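PDB 7A0M: TSC1 N-terminal domain from Chaetomium thermophilum, which forms the N-terminal part of a TSC complex subunit that probably binds lysosomal phosphoinositides, which is linked to TSC complex translocation and mTORC1 regulation. Local coordinates for residues G140-W152 / L177-A191. Sequence-based numbering, arbitrary orientation.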
ATOM      1  N   GLY B 140      19.238 -33.849 -27.036  1.00 77.40           N
ATOM      2  CA  GLY B 140      18.567 -33.146 -28.115  1.00 78.96           C
ATOM      3  C   GLY B 140      19.489 -32.246 -28.916  1.00 85.89           C
ATOM      4  O   GLY B 140      20.431 -32.716 -29.554  1.00 85.56           O
ATOM      5  N   PHE B 141      19.214 -30.944 -28.879  1.00 82.18           N
ATOM      6  CA  PHE B 141      20.002 -29.942 -29.590  1.00 78.48           C
ATOM      7  C   PHE B 141      21.238 -29.491 -28.816  1.00 71.20           C
ATOM      8  O   PHE B 141      21.875 -28.512 -29.220  1.00 70.86           O
ATOM      9  CB  PHE B 141      19.127 -28.736 -29.938  1.00 70.96           C
ATOM     10  CG  PHE B 141      18.186 -28.984 -31.084  1.00 64.99           C
ATOM     11  CD1 PHE B 141      18.672 -29.134 -32.373  1.00 73.65           C
ATOM     12  CD2 PHE B 141      16.819 -29.071 -30.875  1.00 63.14           C
ATOM     13  CE1 PHE B 141      17.812 -29.364 -33.432  1.00 78.66           C
ATOM     14  CE2 PHE B 141      15.955 -29.300 -31.930  1.00 69.79           C
ATOM     15  CZ  PHE B 141      16.452 -29.447 -33.210  1.00 80.41           C
ATOM     16  N   ILE B 142      21.569 -30.166 -27.711  1.00 69.01           N
ATOM     17  CA  ILE B 142      22.703 -29.741 -26.885  1.00 65.54           C
ATOM     18  C   ILE B 142      24.014 -29.673 -27.668  1.00 73.30           C
ATOM     19  O   ILE B 142      24.732 -28.667 -27.535  1.00 65.24           O
ATOM     20  CB  ILE B 142      22.806 -30.633 -25.636  1.00 69.87           C
ATOM     21  CG1 ILE B 142      21.660 -30.330 -24.667  1.00 69.38           C
ATOM     22  CG2 ILE B 142      24.144 -30.446 -24.948  1.00 80.73           C
ATOM     23  CD1 ILE B 142      21.794 -31.019 -23.327  1.00 72.31           C
ATOM     24  N   PRO B 143      24.392 -30.673 -28.480  1.00 66.38           N
ATOM     25  CA  PRO B 143      25.669 -30.559 -29.209  1.00 67.57           C
ATOM     26  C   PRO B 143      25.712 -29.379 -30.160  1.00 70.75           C
ATOM     27  O   PRO B 143      26.785 -28.801 -30.375  1.00 72.60           O
ATOM     28  CB  PRO B 143      25.765 -31.896 -29.957  1.00 57.96           C
ATOM     29  CG  PRO B 143      24.358 -32.357 -30.080  1.00 59.75           C
ATOM     30  CD  PRO B 143      23.723 -31.951 -28.786  1.00 64.23           C
ATOM     31  N   TRP B 144      24.569 -29.008 -30.738  1.00 71.72           N
ATOM     32  CA  TRP B 144      24.490 -27.786 -31.527  1.00 67.93           C
ATOM     33  C   TRP B 144      24.743 -26.579 -30.635  1.00 66.31           C
ATOM     34  O   TRP B 144      25.544 -25.695 -30.962  1.00 60.13           O
ATOM     35  CB  TRP B 144      23.096 -27.683 -32.152  1.00 69.73           C
ATOM     36  CG  TRP B 144      22.661 -28.871 -32.968  1.00 76.07           C
ATOM     37  CD1 TRP B 144      22.140 -30.033 -32.475  1.00 79.57           C
ATOM     38  CD2 TRP B 144      22.556 -28.967 -34.399  1.00 75.12           C
ATOM     39  NE1 TRP B 144      21.801 -30.877 -33.500  1.00 77.14           N
ATOM     40  CE2 TRP B 144      22.033 -30.245 -34.692  1.00 74.29           C
ATOM     41  CE3 TRP B 144      22.885 -28.115 -35.458  1.00 70.97           C
ATOM     42  CZ2 TRP B 144      21.833 -30.690 -35.998  1.00 73.82           C
ATOM     43  CZ3 TRP B 144      22.682 -28.561 -36.758  1.00 73.75           C
ATOM     44  CH2 TRP B 144      22.162 -29.837 -37.014  1.00 74.99           C
ATOM     45  N   LEU B 145      24.053 -26.537 -29.493  1.00 62.84           N
ATOM     46  CA  LEU B 145      24.144 -25.413 -28.567  1.00 64.19           C
ATOM     47  C   LEU B 145      25.541 -25.275 -27.968  1.00 68.60           C
ATOM     48  O   LEU B 145      26.068 -24.161 -27.859  1.00 68.08           O
ATOM     49  CB  LEU B 145      23.098 -25.589 -27.469  1.00 52.30           C
ATOM     50  CG  LEU B 145      21.658 -25.328 -27.912  1.00 52.25           C
ATOM     51  CD1 LEU B 145      20.677 -26.054 -27.009  1.00 48.61           C
ATOM     52  CD2 LEU B 145      21.374 -23.837 -27.914  1.00 59.41           C
ATOM     53  N   ASN B 146      26.152 -26.394 -27.562  1.00 62.15           N
ATOM     54  CA  ASN B 146      27.471 -26.328 -26.937  1.00 59.23           C
ATOM     55  C   ASN B 146      28.504 -25.735 -27.884  1.00 75.56           C
ATOM     56  O   ASN B 146      29.362 -24.949 -27.465  1.00 90.06           O
ATOM     57  CB  ASN B 146      27.916 -27.713 -26.467  1.00 57.68           C
ATOM     58  CG  ASN B 146      27.176 -28.176 -25.229  1.00 63.80           C
ATOM     59  OD1 ASN B 146      26.609 -27.370 -24.491  1.00 63.85           O
ATOM     60  ND2 ASN B 146      27.205 -29.479 -24.980  1.00 62.37           N
ATOM     61  N   ARG B 147      28.445 -26.105 -29.165  1.00 70.82           N
ATOM     62  CA  ARG B 147      29.332 -25.494 -30.148  1.00 71.28           C
ATOM     63  C   ARG B 147      29.088 -23.994 -30.250  1.00 65.14           C
ATOM     64  O   ARG B 147      30.037 -23.203 -30.290  1.00 68.71           O
ATOM     65  CB  ARG B 147      29.145 -26.168 -31.506  1.00 71.53           C
ATOM     66  CG  ARG B 147      29.985 -27.419 -31.686  1.00 65.54           C
ATOM     67  CD  ARG B 147      31.385 -27.058 -32.142  1.00 67.89           C
ATOM     68  NE  ARG B 147      31.488 -27.048 -33.598  1.00 75.16           N
ATOM     69  CZ  ARG B 147      32.317 -26.270 -34.285  1.00 76.17           C
ATOM     70  NH1 ARG B 147      33.110 -25.420 -33.652  1.00 78.49           N
ATOM     71  NH2 ARG B 147      32.345 -26.335 -35.610  1.00 71.21           N
ATOM     72  N   LEU B 148      27.820 -23.585 -30.279  1.00 60.25           N
ATOM     73  CA  LEU B 148      27.500 -22.163 -30.312  1.00 59.69           C
ATOM     74  C   LEU B 148      27.885 -21.475 -29.009  1.00 67.80           C
ATOM     75  O   LEU B 148      28.393 -20.347 -29.023  1.00 63.24           O
ATOM     76  CB  LEU B 148      26.009 -21.978 -30.589  1.00 62.32           C
ATOM     77  CG  LEU B 148      25.476 -22.453 -31.940  1.00 64.40           C
ATOM     78  CD1 LEU B 148      23.992 -22.167 -32.041  1.00 58.73           C
ATOM     79  CD2 LEU B 148      26.229 -21.770 -33.073  1.00 58.52           C
ATOM     80  N   LEU B 149      27.642 -22.135 -27.873  1.00 70.26           N
ATOM     81  CA  LEU B 149      27.931 -21.531 -26.576  1.00 66.40           C
ATOM     82  C   LEU B 149      29.421 -21.267 -26.403  1.00 72.50           C
ATOM     83  O   LEU B 149      29.824 -20.160 -26.032  1.00 82.04           O
ATOM     84  CB  LEU B 149      27.415 -22.426 -25.450  1.00 56.12           C
ATOM     85  CG  LEU B 149      25.918 -22.332 -25.170  1.00 59.15           C
ATOM     86  CD1 LEU B 149      25.488 -23.420 -24.207  1.00 47.15           C
ATOM     87  CD2 LEU B 149      25.579 -20.963 -24.620  1.00 46.39           C
ATOM     88  N   VAL B 150      30.254 -22.279 -26.659  1.00 72.04           N
ATOM     89  CA  VAL B 150      31.695 -22.121 -26.471  1.00 82.85           C
ATOM     90  C   VAL B 150      32.224 -20.956 -27.300  1.00 86.04           C
ATOM     91  O   VAL B 150      33.021 -20.143 -26.820  1.00 91.04           O
ATOM     92  CB  VAL B 150      32.423 -23.437 -26.810  1.00 84.77           C
ATOM     93  CG1 VAL B 150      33.857 -23.162 -27.251  1.00 83.90           C
ATOM     94  CG2 VAL B 150      32.411 -24.373 -25.614  1.00 88.18           C
ATOM     95  N   ARG B 151      31.779 -20.843 -28.545  1.00 70.78           N
ATOM     96  CA  ARG B 151      32.202 -19.717 -29.370  1.00 72.68           C
ATOM     97  C   ARG B 151      31.612 -18.391 -28.896  1.00 78.48           C
ATOM     98  O   ARG B 151      32.230 -17.334 -29.079  1.00 75.93           O
ATOM     99  CB  ARG B 151      31.858 -20.026 -30.818  1.00 79.52           C
ATOM    100  CG  ARG B 151      32.523 -21.330 -31.194  1.00 88.28           C
ATOM    101  CD  ARG B 151      33.489 -21.166 -32.321  1.00 87.72           C
ATOM    102  NE  ARG B 151      34.017 -22.459 -32.731  1.00 88.11           N
ATOM    103  CZ  ARG B 151      34.943 -23.109 -32.032  1.00 84.76           C
ATOM    104  NH1 ARG B 151      35.419 -22.576 -30.914  1.00 72.39           N
ATOM    105  NH2 ARG B 151      35.416 -24.270 -32.456  1.00 88.79           N
ATOM    106  N   TRP B 152      30.412 -18.419 -28.322  1.00 74.46           N
ATOM    107  CA  TRP B 152      29.810 -17.193 -27.821  1.00 77.04           C
ATOM    108  C   TRP B 152      30.483 -16.699 -26.547  1.00 80.27           C
ATOM    109  O   TRP B 152      30.418 -15.501 -26.255  1.00 73.58           O
ATOM    110  CB  TRP B 152      28.317 -17.409 -27.579  1.00 76.11           C
ATOM    111  CG  TRP B 152      27.573 -16.150 -27.302  1.00 80.22           C
ATOM    112  CD1 TRP B 152      27.031 -15.302 -28.219  1.00 83.17           C
ATOM    113  CD2 TRP B 152      27.278 -15.595 -26.016  1.00 76.31           C
ATOM    114  NE1 TRP B 152      26.421 -14.247 -27.586  1.00 85.41           N
ATOM    115  CE2 TRP B 152      26.559 -14.405 -26.232  1.00 81.19           C
ATOM    116  CE3 TRP B 152      27.555 -15.989 -24.702  1.00 64.64           C
ATOM    117  CZ2 TRP B 152      26.110 -13.604 -25.184  1.00 78.45           C
ATOM    118  CZ3 TRP B 152      27.110 -15.194 -23.665  1.00 69.93           C
ATOM    119  CH2 TRP B 152      26.395 -14.014 -23.911  1.00 76.19           C
ATOM    120  N   LEU B 177      21.732 -19.263 -31.310  1.00 62.39           N
ATOM    121  CA  LEU B 177      21.466 -19.730 -29.953  1.00 54.27           C
ATOM    122  C   LEU B 177      20.012 -19.495 -29.567  1.00 57.97           C
ATOM    123  O   LEU B 177      19.379 -20.357 -28.946  1.00 55.20           O
ATOM    124  CB  LEU B 177      22.400 -19.038 -28.960  1.00 51.99           C
ATOM    125  CG  LEU B 177      23.804 -19.622 -28.793  1.00 58.71           C
ATOM    126  CD1 LEU B 177      24.713 -18.634 -28.082  1.00 55.58           C
ATOM    127  CD2 LEU B 177      23.732 -20.928 -28.021  1.00 60.75           C
ATOM    128  N   LEU B 178      19.468 -18.328 -29.920  1.00 60.98           N
ATOM    129  CA  LEU B 178      18.064 -18.053 -29.634  1.00 61.93           C
ATOM    130  C   LEU B 178      17.147 -18.935 -30.473  1.00 49.16           C
ATOM    131  O   LEU B 178      16.096 -19.378 -29.995  1.00 54.53           O
ATOM    132  CB  LEU B 178      17.765 -16.574 -29.872  1.00 73.32           C
ATOM    133  CG  LEU B 178      18.332 -15.616 -28.822  1.00 72.13           C
ATOM    134  CD1 LEU B 178      17.856 -14.194 -29.071  1.00 67.57           C
ATOM    135  CD2 LEU B 178      17.965 -16.073 -27.419  1.00 69.21           C
ATOM    136  N   ALA B 179      17.524 -19.198 -31.726  1.00 58.23           N
ATOM    137  CA  ALA B 179      16.717 -20.072 -32.574  1.00 61.61           C
ATOM    138  C   ALA B 179      16.731 -21.504 -32.055  1.00 61.44           C
ATOM    139  O   ALA B 179      15.683 -22.156 -31.976  1.00 63.24           O
ATOM    140  CB  ALA B 179      17.217 -20.015 -34.017  1.00 66.95           C
ATOM    141  N   PHE B 180      17.914 -22.014 -31.705  1.00 64.46           N
ATOM    142  CA  PHE B 180      17.995 -23.342 -31.104  1.00 67.32           C
ATOM    143  C   PHE B 180      17.297 -23.376 -29.751  1.00 66.58           C
ATOM    144  O   PHE B 180      16.675 -24.381 -29.389  1.00 61.48           O
ATOM    145  CB  PHE B 180      19.456 -23.772 -30.966  1.00 67.00           C
ATOM    146  CG  PHE B 180      20.036 -24.361 -32.219  1.00 71.86           C
ATOM    147  CD1 PHE B 180      19.823 -25.690 -32.538  1.00 74.65           C
ATOM    148  CD2 PHE B 180      20.800 -23.587 -33.075  1.00 74.85           C
ATOM    149  CE1 PHE B 180      20.358 -26.233 -33.690  1.00 72.53           C
ATOM    150  CE2 PHE B 180      21.337 -24.124 -34.224  1.00 78.92           C
ATOM    151  CZ  PHE B 180      21.114 -25.446 -34.534  1.00 78.51           C
ATOM    152  N   GLY B 181      17.391 -22.286 -28.989  1.00 67.95           N
ATOM    153  CA  GLY B 181      16.731 -22.244 -27.696  1.00 57.38           C
ATOM    154  C   GLY B 181      15.221 -22.177 -27.816  1.00 59.03           C
ATOM    155  O   GLY B 181      14.498 -22.742 -26.993  1.00 61.68           O
ATOM    156  N   LYS B 182      14.722 -21.478 -28.840  1.00 59.72           N
ATOM    157  CA  LYS B 182      13.282 -21.442 -29.072  1.00 62.50           C
ATOM    158  C   LYS B 182      12.742 -22.817 -29.443  1.00 65.00           C
ATOM    159  O   LYS B 182      11.611 -23.159 -29.083  1.00 71.23           O
ATOM    160  CB  LYS B 182      12.954 -20.429 -30.168  1.00 66.65           C
ATOM    161  CG  LYS B 182      11.466 -20.201 -30.380  1.00 69.89           C
ATOM    162  CD  LYS B 182      11.210 -19.267 -31.551  1.00 83.23           C
ATOM    163  CE  LYS B 182       9.766 -18.792 -31.573  1.00 95.97           C
ATOM    164  NZ  LYS B 182       9.595 -17.574 -32.411  1.00 96.92           N
ATOM    165  N   LYS B 183      13.539 -23.618 -30.153  1.00 72.09           N
ATOM    166  CA  LYS B 183      13.099 -24.949 -30.554  1.00 71.52           C
ATOM    167  C   LYS B 183      13.212 -25.946 -29.405  1.00 69.33           C
ATOM    168  O   LYS B 183      12.343 -26.810 -29.241  1.00 65.59           O
ATOM    169  CB  LYS B 183      13.911 -25.423 -31.759  1.00 73.68           C
ATOM    170  CG  LYS B 183      13.318 -26.620 -32.479  1.00 85.02           C
ATOM    171  CD  LYS B 183      12.107 -26.203 -33.302  1.00 88.62           C
ATOM    172  CE  LYS B 183      11.361 -27.408 -33.852  1.00 89.26           C
ATOM    173  NZ  LYS B 183      12.234 -28.257 -34.709  1.00 90.43           N
ATOM    174  N   ASP B 184      14.270 -25.837 -28.602  1.00 67.45           N
ATOM    175  CA  ASP B 184      14.536 -26.751 -27.491  1.00 67.42           C
ATOM    176  C   ASP B 184      14.874 -25.918 -26.262  1.00 61.15           C
ATOM    177  O   ASP B 184      16.052 -25.736 -25.924  1.00 58.00           O
ATOM    178  CB  ASP B 184      15.665 -27.723 -27.834  1.00 68.46           C
ATOM    179  CG  ASP B 184      15.888 -28.768 -26.757  1.00 74.58           C
ATOM    180  OD1 ASP B 184      15.006 -28.931 -25.889  1.00 77.37           O
ATOM    181  OD2 ASP B 184      16.949 -29.427 -26.781  1.00 74.88           O
ATOM    182  N   PRO B 185      13.860 -25.388 -25.572  1.00 60.56           N
ATOM    183  CA  PRO B 185      14.142 -24.546 -24.395  1.00 61.67           C
ATOM    184  C   PRO B 185      14.830 -25.289 -23.264  1.00 58.66           C
ATOM    185  O   PRO B 185      15.753 -24.743 -22.647  1.00 59.35           O
ATOM    186  CB  PRO B 185      12.747 -24.051 -23.983  1.00 57.95           C
ATOM    187  CG  PRO B 185      11.895 -24.226 -25.206  1.00 58.59           C
ATOM    188  CD  PRO B 185      12.424 -25.445 -25.885  1.00 66.13           C
ATOM    189  N   LYS B 186      14.407 -26.522 -22.974  1.00 58.46           N
ATOM    190  CA  LYS B 186      15.060 -27.293 -21.919  1.00 52.09           C
ATOM    191  C   LYS B 186      16.510 -27.592 -22.274  1.00 55.80           C
ATOM    192  O   LYS B 186      17.402 -27.478 -21.425  1.00 56.25           O
ATOM    193  CB  LYS B 186      14.295 -28.589 -21.658  1.00 52.23           C
ATOM    194  CG  LYS B 186      14.987 -29.509 -20.663  1.00 55.97           C
ATOM    195  CD  LYS B 186      14.120 -30.700 -20.297  1.00 71.59           C
ATOM    196  CE  LYS B 186      14.920 -31.739 -19.522  1.00 80.17           C
ATOM    197  NZ  LYS B 186      15.766 -31.118 -18.464  1.00 81.10           N
ATOM    198  N   GLY B 187      16.765 -27.980 -23.525  1.00 51.49           N
ATOM    199  CA  GLY B 187      18.136 -28.223 -23.946  1.00 48.41           C
ATOM    200  C   GLY B 187      18.998 -26.977 -23.885  1.00 60.36           C
ATOM    201  O   GLY B 187      20.190 -27.050 -23.575  1.00 67.19           O
ATOM    202  N   PHE B 188      18.411 -25.815 -24.190  1.00 63.73           N
ATOM    203  CA  PHE B 188      19.163 -24.566 -24.099  1.00 66.74           C
ATOM    204  C   PHE B 188      19.634 -24.305 -22.675  1.00 68.80           C
ATOM    205  O   PHE B 188      20.767 -23.860 -22.458  1.00 87.73           O
ATOM    206  CB  PHE B 188      18.312 -23.397 -24.595  1.00 55.20           C
ATOM    207  CG  PHE B 188      19.012 -22.069 -24.521  1.00 51.64           C
ATOM    208  CD1 PHE B 188      19.872 -21.666 -25.529  1.00 56.51           C
ATOM    209  CD2 PHE B 188      18.821 -21.230 -23.437  1.00 52.56           C
ATOM    210  CE1 PHE B 188      20.523 -20.446 -25.460  1.00 61.19           C
ATOM    211  CE2 PHE B 188      19.471 -20.014 -23.360  1.00 55.23           C
ATOM    212  CZ  PHE B 188      20.320 -19.620 -24.372  1.00 61.63           C
HETATM  213  N   MSE B 189      18.781 -24.574 -21.693  1.00 58.52           N
HETATM  214  CA  MSE B 189      19.085 -24.242 -20.308  1.00 67.73           C
HETATM  215  C   MSE B 189      19.923 -25.324 -19.629  1.00 62.54           C
HETATM  216  O   MSE B 189      20.653 -25.043 -18.679  1.00 65.01           O
HETATM  217  CB  MSE B 189      17.788 -23.990 -19.536  1.00 65.00           C
HETATM  218  CG  MSE B 189      17.053 -22.746 -20.022  1.00 70.15           C
HETATM  219 SE   MSE B 189      15.363 -22.388 -19.124  1.00 81.51          SE
HETATM  220  CE  MSE B 189      14.297 -23.838 -19.872  1.00 86.15           C
ATOM    221  N   ASN B 190      19.820 -26.561 -20.119  1.00 52.75           N
ATOM    222  CA  ASN B 190      20.745 -27.602 -19.679  1.00 49.02           C
ATOM    223  C   ASN B 190      22.166 -27.287 -20.130  1.00 69.10           C
ATOM    224  O   ASN B 190      23.118 -27.403 -19.350  1.00 78.95           O
ATOM    225  CB  ASN B 190      20.307 -28.967 -20.211  1.00 52.30           C
ATOM    226  CG  ASN B 190      19.458 -29.737 -19.222  1.00 61.51           C
ATOM    227  OD1 ASN B 190      18.387 -30.239 -19.562  1.00 55.29           O
ATOM    228  ND2 ASN B 190      19.933 -29.833 -17.985  1.00 63.61           N
ATOM    229  N   ALA B 191      22.325 -26.890 -21.395  1.00 64.15           N
ATOM    230  CA  ALA B 191      23.645 -26.548 -21.909  1.00 57.75           C
ATOM    231  C   ALA B 191      24.194 -25.290 -21.246  1.00 56.82           C
ATOM    232  O   ALA B 191      25.404 -25.180 -21.017  1.00 63.30           O
ATOM    233  CB  ALA B 191      23.585 -26.378 -23.427  1.00 47.54           C
TER
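Leu145 and Leu177 meet through their CD2 methyls, 3.7 Å apart, and each is a knob in the opposing surface. Leu145 places CD2 against Phe180 CB and, at 3.6 Å, against the ring edge of Phe188 at CD1, while its CD1 rests on the backbone of Gly187 and Phe188. Leu177 fills the hole between Leu145, Leu148, Leu149 and Trp152. A third knob, Ala191, enters among Ile142, Leu145, Asn146 and Leu149, its CB 3.4 Å from Asn146 OD1 and 3.6 Å from Leu149 CD1.

To one side lies an aromatic cluster: Phe180 turns its edge to the face of Phe141 in an offset edge-to-face pair (planes at 67°), and its CZ comes 3.3 Å from Trp144 CE3. At the polar edge Asp184 CB touches the edge of the Phe141 ring. The Asp184 carboxylate serves two N-H groups: OD1 caps helix 185-191 by accepting from Gly187 N (3.1 Å), and OD2 takes a weak, fairly straight bond from Phe141 N (3.4 Å).

Helix 142-152 runs nearly antiparallel to helix 177-183 (151°) and crosses helix 185-191 at -46°, so one helix packs on two consecutive ones joined by the tight turn at Asp184. In this elongated, probably alpha-solenoid-like array, helices 89-105 and 113-125 pack against the aromatic side.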